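Local coordinates for protein thioredoxin Reductase (Burkholderia cenocepacia, PDB 4F82) that probably reduces hydrogen peroxide and organic hydroperoxides at the expense of thiols, as a peroxiredoxin of the Prx5 subfamily, at residues A58-P61 / T62-A65; M97-W100 / G101-L104; M113-G116 / S117-F120; Q128-S131 / A132-M135. One frame throughout, in Å; residues are numbered along the deposited sequence.

Interaction 1 of 4, residues A58-P61 / T62-A65; sequences AFTP and TCSA
Two first torsions set up this contact. Thr60 turns OG1 between its own backbone N and carbonyl carbon (chi1 64°), and Cys63 swings SG back beside its backbone N (chi1 -64°). The two groups then face each other across the first turn of helix 61-80. Pro56, Thr60 and Cys63 have the spacing of the Pro-x-x-x-Thr-x-x-Cys signature of peroxiredoxins. Cys63 is the predicted peroxidatic cysteine, which would pass through a sulfenic acid. Thr60 OG1 lies 3.2 Å from Cys63 SG and 3.4 Å from Cys63 CB. The same hydroxyl is hydrogen-bonded to Gly57 O, which fixes how it is turned.

Thr60 sits at the N-cap position, but its side chain makes no capping bond. Its carbonyl does the structural work, because two donors of one residue grip it. Ser64 N donates to Thr60 O at 2.9 Å, nearly in line with the C=O bond. Ser64 OG folds back over the turn and gives the same oxygen a second bond of 2.8 Å, tilted 32° from the carbonyl plane. The loop is thus tied to the first turn of the helix, which carries Cys63.

Arg141 of strand 137-147 touches the side chains of Thr62 and Cys63, consistent with the arginine found beside this cysteine in peroxiredoxins. Phe95 of the second subunit packs on Thr60 and Pro61. One residue further along, Ala65 N donates to Pro61 O at 2.9 Å, and Ala65 CB rests 3.2 Å from that oxygen.

Interaction 2 of 4, residues M97-W100 / G101-L104; sequences MGAW and GRDL
Trp100 is overlapped by Leu104, one helical turn on. Leu104 CD1 sits over one face of the indole, 3.6 Å from the centroid of the five-membered ring and 18° off its normal. This is a CH-pi contact at the C-terminal end of helix 94-103. Trp100 CG is anti to the backbone N (chi1 -162°), which stands the ring out from the helix, tipped toward its C-terminal end, where Leu104 can meet it. The ring is also held at its polar end, where NE1 is hydrogen-bonded to Ser64 OG of helix 61-80.

Arg102 bends at its third torsion (-60°) and curls back over the preceding turn. One guanidinium face rests on Gly98 O and Ala99 CA. Arg102 NH2 is 3.4 Å from Ala99 CA. The Gly98 carbonyl accepts from Arg102 N at 3.1 Å. A water donates to Ala99 O at 2.6 Å and, weakly, to Asp103 OD1.

The helix is the crossover of a beta-alpha-beta unit between strands 85-90 and 111-114. Trp100 packs on Cys88 and Met112 of these strands and on Val68 of helix 61-80, and lies close to Cys63.

Interaction 3 of 4, residues M113-G116 / S117-F120; sequences MADG and SAAF
This is a local contact round a type I beta turn that leads from strand 111-114 into helix 119-124. Asp115 leaves the strand and reaches round the turn to the start of the helix. The turn runs from Asp115 to Ala118 and is closed by Ala118 N donating to Asp115 O at 2.8 Å. That donor stands 50° out of the carbonyl plane, not on a lone pair. Ala118 then takes a positive phi (65°) at the N-cap position, and the helix begins.

The Asp115 carboxylate does the rest. Its CG lies anti to the backbone N (chi1 -176°), which carries the acid across the turn. Phe120 N donates to Asp115 OD1 at 3.0 Å, on the syn side of that oxygen. The other oxygen, OD2, is hydrogen-bonded to Thr121 OG1, in the same first helical turn. Phe120 CB packs beside the acid, 3.4 Å from Asp115 OD1, and its ring plane stands nearly upright to the carboxylate. A water donates to Asp115 OD1 at 2.6 Å and accepts from Ser117 N at 2.8 Å and Ala119 N at 3.3 Å. The buried acid is therefore well supplied with donors. The positive end of the helix dipole would probably favour its negative charge.

Ser117 OG makes weak hydrogen bonds to Ser131 O and Gly136 N of the second subunit, so the turn reaches the dimer interface. Strand 111-114 lies between strands 20-25 and 85-90. Phe120 packs on Leu21 of the first, and Asp115 on Val89 of the second.

Interaction 4 of 4, residues Q128-S131 / A132-M135; sequences QDLS and ARGM
After strand 127-129 the chain turns through Ser131 and Ala132 in 3-10 geometry, and Leu130 O collects two backbone donors, Arg133 N at 3.2 Å and Met135 N at 3.1 Å. They approach from opposite faces of its carbonyl plane. Gly134 N closes a second short turn on Ser131 O at 2.8 Å, and Gly134 takes a positive phi (77°), which suits glycine.

On one side of this loop three side chains lie alongside each other. Leu130 and Arg133 point the same way, and Leu130 CD2 sits over the centre of the guanidinium face, 3.6 Å from Arg133 CZ. Arg133 gets there with CG tucked between its backbone N and carbonyl carbon (chi1 72°) and a further bend at chi3. Met135 flanks the same leucine, with CE 3.9 Å from Leu130 CD1. Pro56 touches both Leu130 and Met135, and the side chain of Met135 is about 7 Å from that of the predicted active-site Cys63. Asp93 of the second subunit also packs on Met135.

Asp129 holds the entry to the turn. Its OD1 accepts from Ser131 N at 2.9 Å, forming an Asx turn, and from Ser131 OG at 2.5 Å through its syn lone pair. A water donates to Asp129 O and accepts from Ala132 N.

The chemistry is divided. Asp129 and the main chain fix the reversal by hydrogen bonds. Leu130 CD2 meets the flat face of the Arg133 guanidinium, so the N-H bonds, which lie in that plane, are not directed at the methyl.

From the N terminus the four contacts follow in series, and none nests in or crosses another. Interaction 1 joins the loop after strand 49-55 to helix 61-80. Interaction 2 closes the end of helix 94-103. It touches interaction 1, with Ala58 CB 3.5 Å from Trp100 CE3. Interaction 3 turns strand 111-114 into helix 119-124, and Met97 of interaction 2 packs on its strand residues. Interaction 4 closes the loop between strands 127-129 and 137-147, and its Met135 brushes Thr60 of interaction 1. Together they tie helices 61-80, 94-103 and 119-124 to the ends of strands in the thioredoxin-like fold, and all four reach the second subunit.

Interaction 1 of 4, residues A58-P61 / T62-A65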
ATOM      1  N   ALA A  58      -1.353  -1.711  -6.239  1.00  5.90           N
ATOM      2  CA  ALA A  58      -0.642  -0.643  -6.943  1.00  5.96           C
ATOM      3  C   ALA A  58       0.853  -0.976  -7.036  1.00  9.90           C
ATOM      4  O   ALA A  58       1.423  -1.619  -6.136  1.00  6.37           O
ATOM      5  CB  ALA A  58      -0.849   0.703  -6.236  1.00  6.01           C
ATOM      6  N   PHE A  59       1.480  -0.521  -8.127  1.00  9.60           N
ATOM      7  CA  PHE A  59       2.912  -0.676  -8.378  1.00  8.33           C
ATOM      8  C   PHE A  59       3.427  -2.101  -8.642  1.00  6.82           C
ATOM      9  O   PHE A  59       4.629  -2.311  -8.720  1.00  7.17           O
ATOM     10  CB  PHE A  59       3.713   0.007  -7.267  1.00  9.07           C
ATOM     11  CG  PHE A  59       3.613   1.531  -7.307  1.00 11.59           C
ATOM     12  CD1 PHE A  59       4.393   2.270  -8.198  1.00 10.39           C
ATOM     13  CD2 PHE A  59       2.733   2.213  -6.475  1.00  6.77           C
ATOM     14  CE1 PHE A  59       4.304   3.653  -8.248  1.00  9.86           C
ATOM     15  CE2 PHE A  59       2.645   3.606  -6.516  1.00  6.91           C
ATOM     16  CZ  PHE A  59       3.430   4.325  -7.405  1.00  7.76           C
ATOM     17  N   THR A  60       2.532  -3.076  -8.770  1.00 11.06           N
ATOM     18  CA  THR A  60       2.954  -4.459  -9.046  1.00  6.86           C
ATOM     19  C   THR A  60       2.995  -4.728 -10.566  1.00  9.45           C
ATOM     20  O   THR A  60       2.387  -3.995 -11.352  1.00  6.79           O
ATOM     21  CB  THR A  60       2.086  -5.527  -8.253  1.00  7.67           C
ATOM     22  OG1 THR A  60       0.718  -5.481  -8.685  1.00  6.73           O
ATOM     23  CG2 THR A  60       2.151  -5.286  -6.760  1.00  9.71           C
ATOM     24  N   PRO A  61       3.736  -5.765 -10.988  1.00  7.33           N
ATOM     25  CA  PRO A  61       4.069  -5.778 -12.413  1.00  7.57           C
ATOM     26  C   PRO A  61       2.926  -5.999 -13.390  1.00  7.38           C
ATOM     27  O   PRO A  61       2.852  -5.266 -14.376  1.00  8.69           O
ATOM     28  CB  PRO A  61       5.098  -6.901 -12.516  1.00  8.23           C
ATOM     29  CG  PRO A  61       5.847  -6.797 -11.147  1.00 12.90           C
ATOM     30  CD  PRO A  61       4.686  -6.582 -10.189  1.00 12.47           C
ATOM     31  N   THR A  62       2.034  -6.954 -13.150  1.00  9.43           N
ATOM     32  CA  THR A  62       1.040  -7.208 -14.204  1.00  9.76           C
ATOM     33  C   THR A  62      -0.015  -6.111 -14.146  1.00 11.98           C
ATOM     34  O   THR A  62      -0.443  -5.561 -15.182  1.00  8.98           O
ATOM     35  CB  THR A  62       0.433  -8.594 -14.091  1.00  8.60           C
ATOM     36  OG1 THR A  62       1.450  -9.581 -14.360  1.00  7.76           O
ATOM     37  CG2 THR A  62      -0.724  -8.771 -15.086  1.00 12.44           C
ATOM     38  N   CYS A  63      -0.421  -5.784 -12.921  1.00  6.48           N
ATOM     39  CA  CYS A  63      -1.244  -4.597 -12.669  1.00  6.17           C
ATOM     40  C   CYS A  63      -0.768  -3.334 -13.389  1.00  7.72           C
ATOM     41  O   CYS A  63      -1.570  -2.619 -13.993  1.00  9.12           O
ATOM     42  CB  CYS A  63      -1.305  -4.312 -11.175  1.00  6.02           C
ATOM     43  SG  CYS A  63      -2.120  -5.621 -10.192  1.00  8.01           S
ATOM     44  N   SER A  64       0.522  -3.057 -13.312  1.00  6.51           N
ATOM     45  CA  SER A  64       1.096  -1.819 -13.831  1.00  9.12           C
ATOM     46  C   SER A  64       1.397  -1.827 -15.335  1.00  9.22           C
ATOM     47  O   SER A  64       1.162  -0.818 -16.021  1.00 11.10           O
ATOM     48  CB  SER A  64       2.406  -1.471 -13.099  1.00  8.72           C
ATOM     49  OG  SER A  64       2.183  -1.217 -11.728  1.00  7.09           O
ATOM     50  N   ALA A  65       1.962  -2.927 -15.829  1.00  8.18           N
ATOM     51  CA  ALA A  65       2.423  -3.028 -17.223  1.00  7.74           C
ATOM     52  C   ALA A  65       1.274  -3.339 -18.193  1.00  7.69           C
ATOM     53  O   ALA A  65       1.296  -2.974 -19.369  1.00 11.78           O
ATOM     54  CB  ALA A  65       3.502  -4.144 -17.340  1.00  9.73           C
TER

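Interaction 2 of 4, residues M97-W100 / G101-L104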
ATOM      1  N   MET A  97      -2.471   5.190  -4.424  1.00 10.80           N
ATOM      2  CA  MET A  97      -3.273   5.159  -5.671  1.00  5.37           C
ATOM      3  C   MET A  97      -3.129   6.442  -6.473  1.00  5.61           C
ATOM      4  O   MET A  97      -3.049   6.399  -7.694  1.00 10.84           O
ATOM      5  CB  MET A  97      -4.748   4.901  -5.384  1.00  5.16           C
ATOM      6  CG  MET A  97      -4.999   3.511  -4.821  1.00  5.01           C
ATOM      7  SD  MET A  97      -4.708   2.172  -6.026  1.00  9.37           S
ATOM      8  CE  MET A  97      -6.294   2.217  -6.913  1.00  5.34           C
ATOM      9  N   GLY A  98      -3.058   7.571  -5.774  1.00  5.88           N
ATOM     10  CA  GLY A  98      -2.790   8.843  -6.415  1.00  6.23           C
ATOM     11  C   GLY A  98      -1.465   8.878  -7.171  1.00 13.42           C
ATOM     12  O   GLY A  98      -1.415   9.252  -8.333  1.00  6.63           O
ATOM     13  N   ALA A  99      -0.387   8.481  -6.510  1.00  8.77           N
ATOM     14  CA  ALA A  99       0.935   8.471  -7.119  1.00 10.41           C
ATOM     15  C   ALA A  99       0.980   7.481  -8.273  1.00  9.34           C
ATOM     16  O   ALA A  99       1.589   7.743  -9.311  1.00  8.63           O
ATOM     17  CB  ALA A  99       1.981   8.085  -6.065  1.00  8.98           C
ATOM     18  N   TRP A 100       0.372   6.324  -8.075  1.00  6.33           N
ATOM     19  CA  TRP A 100       0.341   5.324  -9.136  1.00  6.76           C
ATOM     20  C   TRP A 100      -0.410   5.850 -10.350  1.00  8.36           C
ATOM     21  O   TRP A 100       0.048   5.672 -11.485  1.00  7.38           O
ATOM     22  CB  TRP A 100      -0.362   4.078  -8.618  1.00  5.78           C
ATOM     23  CG  TRP A 100      -0.113   2.823  -9.396  1.00 10.23           C
ATOM     24  CD1 TRP A 100       1.043   2.439 -10.044  1.00  9.71           C
ATOM     25  CD2 TRP A 100      -1.056   1.777  -9.598  1.00  5.40           C
ATOM     26  NE1 TRP A 100       0.857   1.200 -10.641  1.00  7.42           N
ATOM     27  CE2 TRP A 100      -0.419   0.772 -10.368  1.00  6.99           C
ATOM     28  CE3 TRP A 100      -2.391   1.589  -9.197  1.00  5.37           C
ATOM     29  CZ2 TRP A 100      -1.077  -0.403 -10.754  1.00  5.36           C
ATOM     30  CZ3 TRP A 100      -3.038   0.416  -9.562  1.00 10.16           C
ATOM     31  CH2 TRP A 100      -2.377  -0.567 -10.331  1.00  5.05           C
ATOM     32  N   GLY A 101      -1.560   6.498 -10.121  1.00  9.87           N
ATOM     33  CA  GLY A 101      -2.386   6.973 -11.231  1.00  6.09           C
ATOM     34  C   GLY A 101      -1.625   8.010 -12.049  1.00  9.44           C
ATOM     35  O   GLY A 101      -1.718   8.035 -13.268  1.00  6.79           O
ATOM     36  N   ARG A 102      -0.881   8.884 -11.374  1.00  8.07           N
ATOM     37  CA  ARG A 102      -0.072   9.888 -12.067  1.00  9.54           C
ATOM     38  C   ARG A 102       1.030   9.188 -12.874  1.00 12.54           C
ATOM     39  O   ARG A 102       1.305   9.559 -14.019  1.00 14.34           O
ATOM     40  CB  ARG A 102       0.544  10.879 -11.075  1.00 10.40           C
ATOM     41  CG  ARG A 102      -0.467  11.829 -10.416  1.00  7.84           C
ATOM     42  CD  ARG A 102       0.239  13.000  -9.657  1.00  8.37           C
ATOM     43  NE  ARG A 102       1.130  12.522  -8.587  1.00 10.43           N
ATOM     44  CZ  ARG A 102       0.690  12.183  -7.371  1.00 11.65           C
ATOM     45  NH1 ARG A 102      -0.607  12.288  -7.107  1.00  8.17           N
ATOM     46  NH2 ARG A 102       1.524  11.750  -6.427  1.00  9.40           N
ATOM     47  N   ASP A 103       1.654   8.168 -12.299  1.00 13.63           N
ATOM     48  CA  ASP A 103       2.677   7.450 -13.059  1.00 12.87           C
ATOM     49  C   ASP A 103       2.060   6.831 -14.322  1.00 10.40           C
ATOM     50  O   ASP A 103       2.697   6.813 -15.365  1.00  9.99           O
ATOM     51  CB  ASP A 103       3.323   6.364 -12.220  1.00 14.09           C
ATOM     52  CG  ASP A 103       4.385   6.887 -11.315  1.00 28.25           C
ATOM     53  OD1 ASP A 103       4.727   8.087 -11.432  1.00 32.45           O
ATOM     54  OD2 ASP A 103       4.896   6.088 -10.493  1.00 32.00           O
ATOM     55  N   LEU A 104       0.807   6.379 -14.248  1.00 11.24           N
ATOM     56  CA  LEU A 104       0.185   5.665 -15.381  1.00  9.55           C
ATOM     57  C   LEU A 104      -0.724   6.536 -16.264  1.00 11.14           C
ATOM     58  O   LEU A 104      -1.385   6.015 -17.172  1.00  7.28           O
ATOM     59  CB  LEU A 104      -0.622   4.453 -14.872  1.00  8.48           C
ATOM     60  CG  LEU A 104       0.144   3.370 -14.086  1.00  9.00           C
ATOM     61  CD1 LEU A 104      -0.853   2.381 -13.497  1.00  9.78           C
ATOM     62  CD2 LEU A 104       1.148   2.648 -14.970  1.00 13.73           C
TER
HETATM   63  O   HOH W   1       3.708   9.296  -9.147  1.00 22.89           O

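Interaction 3 of 4, residues M113-G116 / S117-F120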
ATOM      1  N   MET A 113      -9.527   4.209  -7.382  1.00  7.16           N
ATOM      2  CA  MET A 113     -10.386   4.112  -6.207  1.00 10.38           C
ATOM      3  C   MET A 113      -9.747   3.220  -5.125  1.00 10.99           C
ATOM      4  O   MET A 113      -9.689   1.978  -5.231  1.00 10.65           O
ATOM      5  CB  MET A 113     -11.779   3.629  -6.620  1.00  9.26           C
ATOM      6  CG  MET A 113     -12.450   4.491  -7.734  1.00  6.08           C
ATOM      7  SD  MET A 113     -12.806   6.123  -7.097  1.00 12.79           S
ATOM      8  CE  MET A 113     -14.387   5.791  -6.356  1.00 18.37           C
ATOM      9  N   ALA A 114      -9.256   3.887  -4.081  1.00 11.88           N
ATOM     10  CA  ALA A 114      -8.551   3.238  -2.978  1.00  8.69           C
ATOM     11  C   ALA A 114      -9.527   2.496  -2.069  1.00  7.57           C
ATOM     12  O   ALA A 114     -10.448   3.093  -1.524  1.00  6.89           O
ATOM     13  CB  ALA A 114      -7.833   4.319  -2.162  1.00  7.64           C
ATOM     14  N   ASP A 115      -9.320   1.196  -1.873  1.00  8.19           N
ATOM     15  CA  ASP A 115     -10.109   0.456  -0.890  1.00  6.47           C
ATOM     16  C   ASP A 115      -9.102  -0.022   0.173  1.00  7.51           C
ATOM     17  O   ASP A 115      -8.980  -1.224   0.443  1.00  7.04           O
ATOM     18  CB  ASP A 115     -10.764  -0.759  -1.580  1.00 10.05           C
ATOM     19  CG  ASP A 115     -11.688  -1.540  -0.657  1.00  7.04           C
ATOM     20  OD1 ASP A 115     -12.333  -0.939   0.228  1.00  8.34           O
ATOM     21  OD2 ASP A 115     -11.754  -2.795  -0.798  1.00  5.56           O
ATOM     22  N   GLY A 116      -8.359   0.913   0.765  1.00  7.03           N
ATOM     23  CA  GLY A 116      -7.209   0.514   1.600  1.00  5.75           C
ATOM     24  C   GLY A 116      -7.531  -0.223   2.912  1.00  9.53           C
ATOM     25  O   GLY A 116      -6.640  -0.813   3.555  1.00  9.20           O
ATOM     26  N   SER A 117      -8.798  -0.213   3.329  1.00  6.28           N
ATOM     27  CA  SER A 117      -9.202  -1.013   4.489  1.00  6.71           C
ATOM     28  C   SER A 117      -9.784  -2.367   4.076  1.00  7.43           C
ATOM     29  O   SER A 117     -10.169  -3.177   4.937  1.00  7.32           O
ATOM     30  CB  SER A 117     -10.257  -0.232   5.305  1.00  7.73           C
ATOM     31  OG  SER A 117      -9.704   0.945   5.887  1.00 12.59           O
ATOM     32  N   ALA A 118      -9.895  -2.563   2.757  1.00  7.96           N
ATOM     33  CA  ALA A 118     -10.475  -3.749   2.134  1.00 10.43           C
ATOM     34  C   ALA A 118     -11.961  -3.909   2.426  1.00  8.14           C
ATOM     35  O   ALA A 118     -12.504  -5.004   2.248  1.00  8.98           O
ATOM     36  CB  ALA A 118      -9.706  -5.017   2.517  1.00  6.36           C
ATOM     37  N   ALA A 119     -12.619  -2.817   2.833  1.00  7.24           N
ATOM     38  CA  ALA A 119     -14.040  -2.862   3.168  1.00  6.98           C
ATOM     39  C   ALA A 119     -14.917  -3.240   1.980  1.00  6.80           C
ATOM     40  O   ALA A 119     -15.810  -4.081   2.131  1.00  7.13           O
ATOM     41  CB  ALA A 119     -14.525  -1.545   3.802  1.00  9.96           C
ATOM     42  N   PHE A 120     -14.697  -2.613   0.823  1.00  6.36           N
ATOM     43  CA  PHE A 120     -15.488  -2.909  -0.378  1.00 12.06           C
ATOM     44  C   PHE A 120     -15.219  -4.346  -0.859  1.00  8.79           C
ATOM     45  O   PHE A 120     -16.138  -5.102  -1.205  1.00  6.62           O
ATOM     46  CB  PHE A 120     -15.104  -1.915  -1.484  1.00  7.06           C
ATOM     47  CG  PHE A 120     -15.992  -1.971  -2.724  1.00  9.99           C
ATOM     48  CD1 PHE A 120     -17.389  -2.079  -2.621  1.00  8.60           C
ATOM     49  CD2 PHE A 120     -15.428  -1.831  -3.986  1.00 11.39           C
ATOM     50  CE1 PHE A 120     -18.187  -2.112  -3.774  1.00  6.14           C
ATOM     51  CE2 PHE A 120     -16.232  -1.829  -5.144  1.00 11.94           C
ATOM     52  CZ  PHE A 120     -17.594  -1.975  -5.032  1.00  7.70           C
TER
HETATM   53  O   HOH W   2     -11.435   0.188   2.421  1.00  8.71           O

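Interaction 4 of 4, residues Q128-S131 / A132-M135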
ATOM      1  N   GLN A 128      -8.344 -12.063  -1.236  1.00 11.50           N
ATOM      2  CA  GLN A 128      -7.445 -13.235  -1.179  1.00 10.77           C
ATOM      3  C   GLN A 128      -6.323 -12.904  -0.229  1.00 10.41           C
ATOM      4  O   GLN A 128      -6.079 -11.737   0.059  1.00  8.63           O
ATOM      5  CB  GLN A 128      -6.872 -13.595  -2.564  1.00  6.96           C
ATOM      6  CG  GLN A 128      -6.293 -12.380  -3.300  1.00  6.47           C
ATOM      7  CD  GLN A 128      -5.511 -12.741  -4.567  1.00  8.82           C
ATOM      8  OE1 GLN A 128      -4.990 -13.867  -4.713  1.00  9.12           O
ATOM      9  NE2 GLN A 128      -5.408 -11.777  -5.484  1.00  6.08           N
ATOM     10  N   ASP A 129      -5.633 -13.933   0.247  1.00 11.34           N
ATOM     11  CA  ASP A 129      -4.530 -13.738   1.200  1.00 11.36           C
ATOM     12  C   ASP A 129      -3.213 -13.791   0.443  1.00 10.73           C
ATOM     13  O   ASP A 129      -2.784 -14.874  -0.001  1.00  9.43           O
ATOM     14  CB  ASP A 129      -4.569 -14.847   2.240  1.00 11.53           C
ATOM     15  CG  ASP A 129      -3.565 -14.642   3.354  1.00 14.99           C
ATOM     16  OD1 ASP A 129      -2.677 -13.764   3.246  1.00 17.20           O
ATOM     17  OD2 ASP A 129      -3.641 -15.379   4.350  1.00 19.48           O
ATOM     18  N   LEU A 130      -2.584 -12.628   0.254  1.00 12.56           N
ATOM     19  CA  LEU A 130      -1.296 -12.585  -0.434  1.00  7.57           C
ATOM     20  C   LEU A 130      -0.161 -12.383   0.580  1.00  7.93           C
ATOM     21  O   LEU A 130       0.814 -11.723   0.289  1.00  7.88           O
ATOM     22  CB  LEU A 130      -1.301 -11.521  -1.558  1.00  7.04           C
ATOM     23  CG  LEU A 130      -2.223 -11.827  -2.776  1.00  7.17           C
ATOM     24  CD1 LEU A 130      -2.190 -10.742  -3.871  1.00  6.35           C
ATOM     25  CD2 LEU A 130      -1.772 -13.157  -3.369  1.00  9.46           C
ATOM     26  N   SER A 131      -0.305 -12.963   1.766  1.00  8.38           N
ATOM     27  CA  SER A 131       0.705 -12.814   2.819  1.00  8.82           C
ATOM     28  C   SER A 131       2.047 -13.372   2.437  1.00 14.14           C
ATOM     29  O   SER A 131       3.087 -12.833   2.821  1.00 15.54           O
ATOM     30  CB  SER A 131       0.264 -13.510   4.104  1.00 17.01           C
ATOM     31  OG  SER A 131      -0.807 -12.765   4.659  1.00 19.73           O
ATOM     32  N   ALA A 132       2.022 -14.472   1.698  1.00 11.02           N
ATOM     33  CA  ALA A 132       3.239 -15.175   1.376  1.00 14.45           C
ATOM     34  C   ALA A 132       4.171 -14.244   0.583  1.00 15.72           C
ATOM     35  O   ALA A 132       5.401 -14.425   0.583  1.00 13.16           O
ATOM     36  CB  ALA A 132       2.912 -16.423   0.591  1.00 14.74           C
ATOM     37  N   ARG A 133       3.597 -13.240  -0.088  1.00  8.99           N
ATOM     38  CA  ARG A 133       4.446 -12.333  -0.865  1.00  8.83           C
ATOM     39  C   ARG A 133       4.548 -10.958  -0.197  1.00 13.08           C
ATOM     40  O   ARG A 133       5.015  -9.967  -0.799  1.00 13.57           O
ATOM     41  CB  ARG A 133       4.036 -12.278  -2.340  1.00 12.61           C
ATOM     42  CG  ARG A 133       2.761 -11.563  -2.618  1.00 17.19           C
ATOM     43  CD  ARG A 133       2.325 -11.815  -4.072  1.00 13.83           C
ATOM     44  NE  ARG A 133       1.972 -13.218  -4.339  1.00 12.31           N
ATOM     45  CZ  ARG A 133       1.205 -13.584  -5.355  1.00 13.37           C
ATOM     46  NH1 ARG A 133       0.711 -12.643  -6.152  1.00 13.64           N
ATOM     47  NH2 ARG A 133       0.907 -14.860  -5.552  1.00 16.14           N
ATOM     48  N   GLY A 134       4.165 -10.919   1.075  1.00  8.73           N
ATOM     49  CA  GLY A 134       4.323  -9.710   1.871  1.00  8.66           C
ATOM     50  C   GLY A 134       3.280  -8.640   1.569  1.00 13.96           C
ATOM     51  O   GLY A 134       3.538  -7.432   1.761  1.00  8.88           O
ATOM     52  N   MET A 135       2.100  -9.050   1.091  1.00  8.72           N
ATOM     53  CA  MET A 135       1.068  -8.071   0.762  1.00  8.72           C
ATOM     54  C   MET A 135      -0.184  -8.173   1.634  1.00  9.04           C
ATOM     55  O   MET A 135      -1.144  -7.378   1.458  1.00 10.58           O
ATOM     56  CB  MET A 135       0.656  -8.227  -0.711  1.00 12.97           C
ATOM     57  CG  MET A 135       1.675  -7.703  -1.727  1.00 12.89           C
ATOM     58  SD  MET A 135       1.417  -8.409  -3.381  1.00 12.07           S
ATOM     59  CE  MET A 135      -0.048  -7.499  -3.933  1.00  7.65           C
TER
HETATM   60  O   HOH W   3      -0.282 -15.879   0.426  1.00 13.04           O